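Local coordinates for putative cytoplasmic protein (Salmonella enterica subsp. enterica serovar Typhimurium, PDB 4J32) that probably hydrolyses amide bonds of bacterial peptidoglycan as a type VI secretion amidase effector with a papain-like cysteine peptidase fold, and is held here by its immunity protein, at residues 28-33 against 151-156; 55-60 against 137-142; 78-81 against 87-90. All blocks are in the same frame, centred on the assembly; numbering follows the deposited sequence.

Contact 1: residues 28-33 against 151-156; sequences KVNHSV and QCHLLN
His153 meets Asn30 where two surface loops come together. NE2 of His153 gives a weak hydrogen bond to the backbone carbonyl oxygen of Asn30, at 3.3 Å and 151° at the hydrogen. That oxygen lies at the edge of the imidazole, in the plane of the ring. OD1 of Asn30 is 2.8 Å from NE2 of His153, but it is modelled too close to the ring and its placing is doubtful. The amide plane of Asn30 stands almost perpendicular to the imidazole, 89° from it, and the two side chains run past each other in opposite directions. Asn30 CG is anti to its own backbone N (chi1 -168°), which brings the amide to His153 although the side chain does not start out toward it. On the other side of the amide, ND2 of Asn30 lies 3.7 Å from SG of Cys152. The same sulfur sits over one face of the His153 ring. Both contacts rest on one of two deposited conformers of Cys152 and are doubtful.

Further out, Asn30 is the centre of an inverse gamma turn, with a weak bond from His31 N to Val29 O. Arg60 of helix 57-67 bonds to the carbonyl oxygens of Val29 and His31, on either side of Asn30 in sequence, and also touches His153. Ser32 caps the start of helix 33-40 through Asp35 N. No disulfide joins Cys152 to Cys148 in this structure. One weak bond and a few close polar atoms join the two segments. The bond to Asn30 O needs a hydrogen on NE2 of His153, in a neutral or charged ring.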
ATOM      1  N   LYS A  28      -2.758  33.575 -12.301  1.00 22.78           N
ATOM      2  CA  LYS A  28      -4.120  33.027 -12.444  1.00 24.05           C
ATOM      3  C   LYS A  28      -4.176  31.552 -12.052  1.00 23.14           C
ATOM      4  O   LYS A  28      -5.235  31.046 -11.681  1.00 23.62           O
ATOM      5  CB  LYS A  28      -4.653  33.173 -13.872  1.00 24.07           C
ATOM      6  CG  LYS A  28      -4.562  34.595 -14.489  1.00 27.55           C
ATOM      7  CD  LYS A  28      -5.021  35.727 -13.582  1.00 29.90           C
ATOM      8  CE  LYS A  28      -6.523  35.786 -13.406  1.00 31.88           C
ATOM      9  NZ  LYS A  28      -6.904  37.050 -12.663  1.00 32.28           N
ATOM     10  N   VAL A  29      -3.039  30.878 -12.167  1.00 22.20           N
ATOM     11  CA  VAL A  29      -2.961  29.447 -11.840  1.00 21.42           C
ATOM     12  C   VAL A  29      -2.013  29.127 -10.684  1.00 21.33           C
ATOM     13  O   VAL A  29      -1.651  27.964 -10.493  1.00 20.86           O
ATOM     14  CB  VAL A  29      -2.628  28.583 -13.109  1.00 20.03           C
ATOM     15  CG1 VAL A  29      -3.792  28.622 -14.103  1.00 20.85           C
ATOM     16  CG2 VAL A  29      -1.305  29.043 -13.784  1.00 19.77           C
ATOM     17  N   ASN A  30      -1.609  30.150  -9.925  1.00 22.20           N
ATOM     18  CA  ASN A  30      -0.734  29.961  -8.773  1.00 22.54           C
ATOM     19  C   ASN A  30      -1.543  29.527  -7.547  1.00 23.45           C
ATOM     20  O   ASN A  30      -1.573  30.187  -6.495  1.00 25.16           O
ATOM     21  CB  ASN A  30       0.140  31.209  -8.517  1.00 23.30           C
ATOM     22  CG  ASN A  30       1.245  30.940  -7.516  1.00 26.36           C
ATOM     23  OD1 ASN A  30       1.814  29.843  -7.484  1.00 25.80           O
ATOM     24  ND2 ASN A  30       1.521  31.921  -6.657  1.00 27.68           N
ATOM     25  N   HIS A  31      -2.240  28.408  -7.712  1.00 22.44           N
ATOM     26  CA  HIS A  31      -3.115  27.869  -6.677  1.00 23.09           C
ATOM     27  C   HIS A  31      -2.870  26.378  -6.541  1.00 22.46           C
ATOM     28  O   HIS A  31      -2.008  25.833  -7.238  1.00 22.78           O
ATOM     29  CB  HIS A  31      -4.582  28.127  -7.039  1.00 23.87           C
ATOM     30  CG  HIS A  31      -4.876  29.574  -7.249  1.00 24.98           C
ATOM     31  ND1 HIS A  31      -4.992  30.458  -6.199  1.00 26.74           N
ATOM     32  CD2 HIS A  31      -4.997  30.307  -8.381  1.00 26.71           C
ATOM     33  CE1 HIS A  31      -5.223  31.671  -6.674  1.00 30.50           C
ATOM     34  NE2 HIS A  31      -5.225  31.607  -7.995  1.00 28.74           N
ATOM     35  N   SER A  32      -3.621  25.735  -5.637  1.00 23.99           N
ATOM     36  CA  SER A  32      -3.537  24.276  -5.466  1.00 24.11           C
ATOM     37  C   SER A  32      -3.793  23.590  -6.803  1.00 22.51           C
ATOM     38  O   SER A  32      -4.512  24.125  -7.644  1.00 22.41           O
ATOM     39  CB  SER A  32      -4.532  23.780  -4.416  1.00 24.97           C
ATOM     40  OG  SER A  32      -5.881  23.813  -4.890  1.00 26.44           O
ATOM     41  N   VAL A  33      -3.226  22.403  -6.993  1.00 22.24           N
ATOM     42  CA  VAL A  33      -3.503  21.635  -8.208  1.00 22.05           C
ATOM     43  C   VAL A  33      -5.026  21.413  -8.422  1.00 22.86           C
ATOM     44  O   VAL A  33      -5.501  21.527  -9.565  1.00 22.47           O
ATOM     45  CB  VAL A  33      -2.673  20.299  -8.258  1.00 22.37           C
ATOM     46  CG1 VAL A  33      -3.101  19.325  -7.155  1.00 24.16           C
ATOM     47  CG2 VAL A  33      -2.773  19.647  -9.622  1.00 22.63           C
ATOM     48  N   GLN A 151       6.884  31.051  -5.436  1.00 32.76           N
ATOM     49  CA  GLN A 151       7.640  31.051  -4.183  1.00 37.71           C
ATOM     50  C   GLN A 151       6.757  30.683  -2.991  1.00 41.02           C
ATOM     51  O   GLN A 151       7.199  30.002  -2.068  1.00 42.41           O
ATOM     52  CB  GLN A 151       8.363  32.389  -3.960  1.00 38.46           C
ATOM     53  CG  GLN A 151       9.505  32.268  -2.951  1.00 41.68           C
ATOM     54  CD  GLN A 151      10.833  32.822  -3.444  1.00 43.98           C
ATOM     55  OE1 GLN A 151      11.291  32.538  -4.566  1.00 40.60           O
ATOM     56  NE2 GLN A 151      11.490  33.588  -2.578  1.00 46.51           N
ATOM     57  N   CYS A 152       5.498  31.101  -3.083  1.00 42.93           N
ATOM     58  CA  CYS A 152       4.523  30.839  -2.027  0.50 45.48           C
ATOM     59  C   CYS A 152       4.274  29.343  -1.813  1.00 46.58           C
ATOM     60  O   CYS A 152       3.901  28.938  -0.704  1.00 48.21           O
ATOM     61  CB  CYS A 152       3.206  31.588  -2.284  0.50 45.58           C
ATOM     62  SG  CYS A 152       1.942  30.657  -3.184  0.50 41.97           S
ATOM     63  N   HIS A 153       4.513  28.524  -2.839  1.00 47.00           N
ATOM     64  CA  HIS A 153       4.403  27.067  -2.738  1.00 49.11           C
ATOM     65  C   HIS A 153       5.767  26.401  -2.516  1.00 50.87           C
ATOM     66  O   HIS A 153       5.827  25.235  -2.119  1.00 51.51           O
ATOM     67  CB  HIS A 153       3.744  26.480  -3.996  1.00 47.44           C
ATOM     68  CG  HIS A 153       2.472  27.162  -4.386  1.00 48.12           C
ATOM     69  ND1 HIS A 153       1.282  26.961  -3.718  1.00 50.17           N
ATOM     70  CD2 HIS A 153       2.206  28.053  -5.368  1.00 47.19           C
ATOM     71  CE1 HIS A 153       0.335  27.694  -4.278  1.00 49.53           C
ATOM     72  NE2 HIS A 153       0.872  28.372  -5.277  1.00 48.53           N
ATOM     73  N   LEU A 154       6.849  27.143  -2.762  1.00 52.46           N
ATOM     74  CA  LEU A 154       8.212  26.598  -2.676  1.00 54.54           C
ATOM     75  C   LEU A 154       8.579  26.182  -1.255  1.00 57.64           C
ATOM     76  O   LEU A 154       9.050  26.991  -0.445  1.00 59.40           O
ATOM     77  CB  LEU A 154       9.251  27.564  -3.282  1.00 54.11           C
ATOM     78  CG  LEU A 154       9.235  27.737  -4.810  1.00 52.86           C
ATOM     79  CD1 LEU A 154      10.357  28.663  -5.271  1.00 53.26           C
ATOM     80  CD2 LEU A 154       9.318  26.407  -5.554  1.00 52.00           C
ATOM     81  N   LEU A 155       8.360  24.894  -0.994  1.00 59.30           N
ATOM     82  CA  LEU A 155       8.404  24.279   0.336  1.00 62.34           C
ATOM     83  C   LEU A 155       9.654  24.611   1.154  1.00 64.69           C
ATOM     84  O   LEU A 155       9.564  24.819   2.368  1.00 67.08           O
ATOM     85  CB  LEU A 155       8.228  22.755   0.211  1.00 62.13           C
ATOM     86  CG  LEU A 155       6.935  22.245  -0.457  1.00 61.48           C
ATOM     87  CD1 LEU A 155       7.192  21.009  -1.323  1.00 59.71           C
ATOM     88  CD2 LEU A 155       5.826  21.983   0.567  1.00 62.34           C
ATOM     89  N   ASN A 156      10.809  24.658   0.490  1.00 64.61           N
ATOM     90  CA  ASN A 156      12.079  24.973   1.148  1.00 66.87           C
ATOM     91  C   ASN A 156      12.860  26.092   0.463  1.00 66.38           C
ATOM     92  O   ASN A 156      12.758  26.280  -0.753  1.00 64.89           O
ATOM     93  CB  ASN A 156      12.950  23.720   1.260  1.00 67.63           C
ATOM     94  CG  ASN A 156      12.373  22.689   2.215  1.00 69.78           C
ATOM     95  OD1 ASN A 156      12.804  22.587   3.365  1.00 72.82           O
ATOM     96  ND2 ASN A 156      11.395  21.915   1.741  1.00 69.38           N
TER

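Contact 2: residues 55-60 against 137-142; sequences NACPIR and RGHVTL
Cys57 carries this contact, at the start of helix 57-67 and against strand 138-143. Its CB lies 3.6 Å from CE1 of His139. SG is anti to the backbone N of Cys57 (chi1 163°), which turns the sulfur to the strand. There SG of Cys57 sits over one face of the His139 imidazole, 4.0 Å from the ring centroid and offset toward the rim. The sulfur also accepts a hydrogen bond from the backbone N of Val140, at 3.5 Å and 157° at the hydrogen. SG is 3.2 Å from the carbonyl oxygen of Val140 as well.

The helix start is held by Asn55. Its OD1 accepts from Cys57 N at 3.0 Å, with the donor above the carbonyl plane. One water joins Asn55 ND2, Gly138 O and His139 ND1, and it lies in the plane of the ring. A second water donates to both Cys57 O and Val140 O. NE2 of His139 is hydrogen-bonded to Asp150, so both ring nitrogens have partners, which probably limits rotation of the ring. Ser72 of a neighbouring immunity protein chain packs on Asn55 and His139.

A cysteine at a helix N-terminus, facing a histidine on a strand whose far nitrogen is held by a third polar residue, is the pattern of papain-like NlpC/P60 enzymes. Here the third residue is Asp150. Cys57, His139 and Asp150 are consistent with the catalytic triad of this amidase family.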
ATOM      1  N   ASN A  55       1.306  17.309  -9.671  1.00 18.82           N
ATOM      2  CA  ASN A  55       2.357  18.339  -9.805  1.00 18.66           C
ATOM      3  C   ASN A  55       1.912  19.390 -10.828  1.00 18.67           C
ATOM      4  O   ASN A  55       1.922  19.134 -12.033  1.00 18.52           O
ATOM      5  CB  ASN A  55       3.710  17.744 -10.216  1.00 18.88           C
ATOM      6  CG  ASN A  55       4.838  18.794 -10.184  1.00 20.09           C
ATOM      7  OD1 ASN A  55       4.581  19.984  -9.940  1.00 21.40           O
ATOM      8  ND2 ASN A  55       6.075  18.356 -10.403  1.00 20.44           N
ATOM      9  N   ALA A  56       1.496  20.549 -10.326  1.00 18.87           N
ATOM     10  CA  ALA A  56       0.962  21.609 -11.211  1.00 19.92           C
ATOM     11  C   ALA A  56       2.030  22.376 -11.985  1.00 20.11           C
ATOM     12  O   ALA A  56       1.704  23.103 -12.940  1.00 19.89           O
ATOM     13  CB  ALA A  56       0.057  22.563 -10.418  1.00 20.57           C
ATOM     14  N   CYS A  57       3.295  22.186 -11.605  1.00 20.64           N
ATOM     15  CA  CYS A  57       4.421  22.905 -12.209  1.00 20.61           C
ATOM     16  C   CYS A  57       4.327  23.019 -13.760  1.00 19.83           C
ATOM     17  O   CYS A  57       4.238  24.138 -14.281  1.00 19.62           O
ATOM     18  CB  CYS A  57       5.764  22.333 -11.730  1.00 21.16           C
ATOM     19  SG  CYS A  57       7.147  22.833 -12.793  1.00 23.83           S
ATOM     20  N   PRO A  58       4.321  21.878 -14.501  1.00 18.43           N
ATOM     21  CA  PRO A  58       4.307  22.032 -15.957  1.00 18.20           C
ATOM     22  C   PRO A  58       2.983  22.540 -16.527  1.00 18.15           C
ATOM     23  O   PRO A  58       2.960  23.142 -17.611  1.00 17.12           O
ATOM     24  CB  PRO A  58       4.619  20.613 -16.472  1.00 18.20           C
ATOM     25  CG  PRO A  58       4.147  19.703 -15.384  1.00 18.32           C
ATOM     26  CD  PRO A  58       4.428  20.460 -14.095  1.00 19.58           C
ATOM     27  N   ILE A  59       1.901  22.310 -15.788  1.00 18.21           N
ATOM     28  CA  ILE A  59       0.589  22.769 -16.221  1.00 18.87           C
ATOM     29  C   ILE A  59       0.531  24.290 -16.093  1.00 19.15           C
ATOM     30  O   ILE A  59      -0.020  24.972 -16.970  1.00 19.06           O
ATOM     31  CB  ILE A  59      -0.533  22.076 -15.418  1.00 18.81           C
ATOM     32  CG1 ILE A  59      -0.426  20.542 -15.590  1.00 19.31           C
ATOM     33  CG2 ILE A  59      -1.951  22.600 -15.879  1.00 18.72           C
ATOM     34  CD1 ILE A  59      -1.358  19.684 -14.676  1.00 20.54           C
ATOM     35  N   ARG A  60       1.110  24.835 -15.018  1.00 18.70           N
ATOM     36  CA  ARG A  60       1.129  26.300 -14.902  1.00 19.02           C
ATOM     37  C   ARG A  60       1.969  26.946 -16.013  1.00 19.11           C
ATOM     38  O   ARG A  60       1.565  27.955 -16.589  1.00 18.94           O
ATOM     39  CB  ARG A  60       1.626  26.769 -13.538  1.00 19.85           C
ATOM     40  CG  ARG A  60       0.828  26.271 -12.312  1.00 19.59           C
ATOM     41  CD  ARG A  60       1.390  26.925 -11.044  1.00 20.09           C
ATOM     42  NE  ARG A  60       0.710  26.440  -9.844  1.00 20.19           N
ATOM     43  CZ  ARG A  60       1.263  25.632  -8.947  1.00 22.11           C
ATOM     44  NH1 ARG A  60       2.530  25.209  -9.081  1.00 23.01           N
ATOM     45  NH2 ARG A  60       0.549  25.231  -7.909  1.00 22.80           N
ATOM     46  N   ARG A 137      13.068  15.639 -11.479  1.00 20.96           N
ATOM     47  CA  ARG A 137      14.493  15.932 -11.611  1.00 23.51           C
ATOM     48  C   ARG A 137      14.734  17.434 -11.486  1.00 22.34           C
ATOM     49  O   ARG A 137      15.871  17.897 -11.543  1.00 23.19           O
ATOM     50  CB  ARG A 137      15.003  15.465 -12.982  1.00 24.69           C
ATOM     51  CG  ARG A 137      15.204  13.961 -13.175  1.00 27.59           C
ATOM     52  CD  ARG A 137      16.315  13.455 -12.330  1.00 34.84           C
ATOM     53  NE  ARG A 137      15.719  13.044 -11.065  1.00 41.88           N
ATOM     54  CZ  ARG A 137      16.344  13.015  -9.901  1.00 41.49           C
ATOM     55  NH1 ARG A 137      17.609  13.391  -9.783  1.00 41.26           N
ATOM     56  NH2 ARG A 137      15.662  12.642  -8.844  1.00 45.13           N
ATOM     57  N   GLY A 138      13.667  18.209 -11.358  1.00 21.99           N
ATOM     58  CA  GLY A 138      13.836  19.653 -11.378  1.00 21.44           C
ATOM     59  C   GLY A 138      12.526  20.385 -11.339  1.00 20.38           C
ATOM     60  O   GLY A 138      11.489  19.791 -11.026  1.00 19.75           O
ATOM     61  N   HIS A 139      12.586  21.678 -11.650  1.00 19.37           N
ATOM     62  CA  HIS A 139      11.423  22.558 -11.530  1.00 19.14           C
ATOM     63  C   HIS A 139      11.554  23.615 -12.626  1.00 18.67           C
ATOM     64  O   HIS A 139      12.676  23.932 -13.052  1.00 19.35           O
ATOM     65  CB  HIS A 139      11.402  23.237 -10.152  1.00 19.88           C
ATOM     66  CG  HIS A 139      10.055  23.773  -9.772  1.00 22.17           C
ATOM     67  ND1 HIS A 139       8.982  22.958  -9.482  1.00 23.99           N
ATOM     68  CD2 HIS A 139       9.608  25.046  -9.644  1.00 20.91           C
ATOM     69  CE1 HIS A 139       7.931  23.705  -9.186  1.00 23.37           C
ATOM     70  NE2 HIS A 139       8.284  24.978  -9.286  1.00 23.21           N
ATOM     71  N   VAL A 140      10.413  24.113 -13.088  1.00 18.25           N
ATOM     72  CA  VAL A 140      10.347  25.176 -14.105  0.50 17.91           C
ATOM     73  C   VAL A 140       9.350  26.201 -13.595  1.00 18.39           C
ATOM     74  O   VAL A 140       8.225  25.837 -13.217  1.00 18.50           O
ATOM     75  CB  VAL A 140       9.762  24.704 -15.468  0.50 17.66           C
ATOM     76  CG1 VAL A 140      10.072  25.742 -16.581  0.50 14.94           C
ATOM     77  CG2 VAL A 140      10.225  23.323 -15.855  0.50 18.51           C
ATOM     78  N   THR A 141       9.752  27.470 -13.574  1.00 18.56           N
ATOM     79  CA  THR A 141       8.859  28.532 -13.083  1.00 18.87           C
ATOM     80  C   THR A 141       9.274  29.899 -13.667  1.00 18.84           C
ATOM     81  O   THR A 141      10.152  29.957 -14.527  1.00 18.66           O
ATOM     82  CB  THR A 141       8.781  28.555 -11.522  1.00 20.39           C
ATOM     83  OG1 THR A 141       7.688  29.386 -11.089  1.00 21.17           O
ATOM     84  CG2 THR A 141      10.071  29.009 -10.908  1.00 20.62           C
ATOM     85  N   LEU A 142       8.623  30.971 -13.220  1.00 18.78           N
ATOM     86  CA  LEU A 142       9.046  32.314 -13.601  1.00 18.45           C
ATOM     87  C   LEU A 142       9.842  32.935 -12.471  1.00 19.02           C
ATOM     88  O   LEU A 142       9.697  32.557 -11.303  1.00 19.23           O
ATOM     89  CB  LEU A 142       7.838  33.209 -13.936  1.00 18.81           C
ATOM     90  CG  LEU A 142       6.921  32.683 -15.046  1.00 17.57           C
ATOM     91  CD1 LEU A 142       5.832  33.699 -15.246  1.00 17.17           C
ATOM     92  CD2 LEU A 142       7.687  32.481 -16.342  1.00 18.19           C
TER
HETATM   93  O   HOH W   1       8.756  20.124  -9.983  1.00 18.24           O
HETATM   94  O   HOH W   2       5.566  26.313 -13.268  1.00 22.04           O

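Contact 3: residues 78-81 against 87-90; sequences YAKV and KFYI
Two backbone hydrogen bonds join Val81 and Tyr89, which form an antiparallel hydrogen-bonded pair. Val81 N donates to Tyr89 O at 3.0 Å and 161° at the hydrogen. Tyr89 N returns a more bent bond to Val81 O, at 2.9 Å and 138°. Val81 O also lies at the edge of the Tyr89 ring, in its plane.

Two CH...O contacts lie beside this pair. CA of Lys80 lies 3.2 Å from Tyr89 O, and CA of Ile90 lies 3.5 Å from Ala79 O.

Apolar contacts come next. CD of Lys80 packs on CB of Phe88 at 3.5 Å, where the two side chains cross obliquely. CB of Tyr78 meets CD1 of Ile90 at 3.9 Å, while the tyrosine ring leads away to helix 93-103.

The polar ends of Lys80 and Tyr89 find partners outside the strand pair. The Lys80 chain is bent at its last two torsions, and this folds NZ round to Tyr78 O at 2.9 Å. Ser76 O and Arg74 O accept from the same NZ, so three carbonyl oxygens grip the ammonium group. Tyr89 OH bonds to Asp85 in the connecting loop.

Val81 and Tyr89 put their side chains on one face. Val81 packs on helix 42-49, and Tyr89 touches both that helix and helix 57-67. Val81 also touches Val51 of a neighbouring immunity protein chain. Strands 80-82 and 88-90 form a short two-stranded beta hairpin, a sheet apart from the four-stranded one of the papain-like core.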
ATOM      1  N   TYR A  78       5.502  15.864 -27.051  1.00 26.14           N
ATOM      2  CA  TYR A  78       5.434  15.780 -25.585  1.00 23.96           C
ATOM      3  C   TYR A  78       4.012  15.414 -25.168  1.00 23.31           C
ATOM      4  O   TYR A  78       3.045  15.866 -25.786  1.00 22.42           O
ATOM      5  CB  TYR A  78       5.807  17.131 -24.951  1.00 23.73           C
ATOM      6  CG  TYR A  78       7.165  17.600 -25.428  1.00 23.69           C
ATOM      7  CD1 TYR A  78       8.334  16.987 -24.971  1.00 26.69           C
ATOM      8  CD2 TYR A  78       7.267  18.604 -26.390  1.00 24.26           C
ATOM      9  CE1 TYR A  78       9.592  17.390 -25.445  1.00 25.90           C
ATOM     10  CE2 TYR A  78       8.515  19.019 -26.866  1.00 25.77           C
ATOM     11  CZ  TYR A  78       9.661  18.407 -26.383  1.00 26.65           C
ATOM     12  OH  TYR A  78      10.885  18.790 -26.858  1.00 29.35           O
ATOM     13  N   ALA A  79       3.889  14.605 -24.117  1.00 21.93           N
ATOM     14  CA  ALA A  79       2.577  14.231 -23.612  1.00 21.78           C
ATOM     15  C   ALA A  79       1.822  15.483 -23.140  1.00 20.55           C
ATOM     16  O   ALA A  79       2.375  16.325 -22.434  1.00 20.77           O
ATOM     17  CB  ALA A  79       2.713  13.197 -22.479  1.00 21.65           C
ATOM     18  N   LYS A  80       0.563  15.626 -23.552  1.00 20.64           N
ATOM     19  CA  LYS A  80      -0.210  16.812 -23.186  1.00 20.58           C
ATOM     20  C   LYS A  80      -1.693  16.471 -23.218  1.00 20.56           C
ATOM     21  O   LYS A  80      -2.095  15.500 -23.858  1.00 21.81           O
ATOM     22  CB  LYS A  80       0.070  17.962 -24.168  1.00 20.60           C
ATOM     23  CG  LYS A  80      -0.408  17.677 -25.599  1.00 23.41           C
ATOM     24  CD  LYS A  80       0.161  18.684 -26.629  1.00 25.83           C
ATOM     25  CE  LYS A  80       1.551  18.304 -27.120  1.00 28.87           C
ATOM     26  NZ  LYS A  80       1.515  17.078 -27.983  1.00 30.09           N
ATOM     27  N   VAL A  81      -2.475  17.259 -22.489  1.00 20.67           N
ATOM     28  CA  VAL A  81      -3.931  17.116 -22.513  1.00 21.25           C
ATOM     29  C   VAL A  81      -4.556  18.479 -22.744  1.00 21.14           C
ATOM     30  O   VAL A  81      -3.983  19.514 -22.379  1.00 20.46           O
ATOM     31  CB  VAL A  81      -4.504  16.481 -21.217  1.00 21.55           C
ATOM     32  CG1 VAL A  81      -3.947  15.074 -20.990  1.00 21.79           C
ATOM     33  CG2 VAL A  81      -4.188  17.331 -20.005  1.00 22.00           C
ATOM     34  N   LYS A  87      -6.872  24.373 -25.831  1.00 26.57           N
ATOM     35  CA  LYS A  87      -5.408  24.490 -25.922  1.00 24.83           C
ATOM     36  C   LYS A  87      -4.761  23.360 -25.119  1.00 23.70           C
ATOM     37  O   LYS A  87      -5.435  22.659 -24.376  1.00 22.90           O
ATOM     38  CB  LYS A  87      -4.937  25.872 -25.432  1.00 24.21           C
ATOM     39  CG  LYS A  87      -5.614  27.033 -26.210  1.00 24.92           C
ATOM     40  CD  LYS A  87      -5.068  28.399 -25.796  1.00 26.40           C
ATOM     41  CE  LYS A  87      -5.923  29.520 -26.403  1.00 30.90           C
ATOM     42  NZ  LYS A  87      -5.563  30.819 -25.737  1.00 33.18           N
ATOM     43  N   PHE A  88      -3.447  23.201 -25.260  1.00 22.97           N
ATOM     44  CA  PHE A  88      -2.779  21.987 -24.768  1.00 22.57           C
ATOM     45  C   PHE A  88      -1.811  22.245 -23.641  1.00 21.63           C
ATOM     46  O   PHE A  88      -1.105  23.264 -23.635  1.00 21.33           O
ATOM     47  CB  PHE A  88      -2.094  21.253 -25.923  1.00 23.30           C
ATOM     48  CG  PHE A  88      -3.017  21.000 -27.080  1.00 24.97           C
ATOM     49  CD1 PHE A  88      -3.922  19.938 -27.048  1.00 28.82           C
ATOM     50  CD2 PHE A  88      -3.026  21.863 -28.178  1.00 27.23           C
ATOM     51  CE1 PHE A  88      -4.820  19.732 -28.111  1.00 29.13           C
ATOM     52  CE2 PHE A  88      -3.904  21.659 -29.244  1.00 28.51           C
ATOM     53  CZ  PHE A  88      -4.810  20.593 -29.206  1.00 30.55           C
ATOM     54  N   TYR A  89      -1.770  21.285 -22.711  1.00 21.50           N
ATOM     55  CA  TYR A  89      -1.071  21.432 -21.438  1.00 20.13           C
ATOM     56  C   TYR A  89      -0.191  20.234 -21.190  1.00 19.63           C
ATOM     57  O   TYR A  89      -0.685  19.108 -21.041  1.00 19.59           O
ATOM     58  CB  TYR A  89      -2.103  21.599 -20.302  1.00 20.43           C
ATOM     59  CG  TYR A  89      -2.881  22.886 -20.434  1.00 21.29           C
ATOM     60  CD1 TYR A  89      -2.493  24.024 -19.731  1.00 19.79           C
ATOM     61  CD2 TYR A  89      -3.976  22.986 -21.315  1.00 21.24           C
ATOM     62  CE1 TYR A  89      -3.174  25.232 -19.882  1.00 21.06           C
ATOM     63  CE2 TYR A  89      -4.667  24.193 -21.476  1.00 23.21           C
ATOM     64  CZ  TYR A  89      -4.255  25.305 -20.745  1.00 21.29           C
ATOM     65  OH  TYR A  89      -4.907  26.492 -20.895  1.00 23.52           O
ATOM     66  N   ILE A  90       1.120  20.484 -21.178  1.00 18.72           N
ATOM     67  CA  ILE A  90       2.131  19.480 -20.859  1.00 18.17           C
ATOM     68  C   ILE A  90       2.101  19.186 -19.360  1.00 18.25           C
ATOM     69  O   ILE A  90       2.002  20.107 -18.547  1.00 18.82           O
ATOM     70  CB  ILE A  90       3.527  19.973 -21.344  1.00 17.98           C
ATOM     71  CG1 ILE A  90       3.600  19.901 -22.884  1.00 17.06           C
ATOM     72  CG2 ILE A  90       4.699  19.196 -20.639  1.00 17.43           C
ATOM     73  CD1 ILE A  90       4.886  20.589 -23.479  1.00 18.70           C
TER

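Along the chain, contact 3 lies inside the loop closed by contact 2, which lies inside that of contact 1. Helix 57-67 is the common element. Contact 2 sits at its start, its centre about 4 Å from that of the chain. Contact 1 is reached through Arg60; the centres of contacts 1 and 2 are about 10 Å apart. Contact 3 packs its Tyr89 and Ile90 on Pro58 and Ile59, with the centres of contacts 2 and 3 about 13 Å apart. Contacts 1 and 3, centres about 20 Å apart, do not touch. The helix bearing the probable nucleophile is thus flanked by a surface loop pair and a hairpin, with edge strand 138-143 of the four-stranded sheet facing its start.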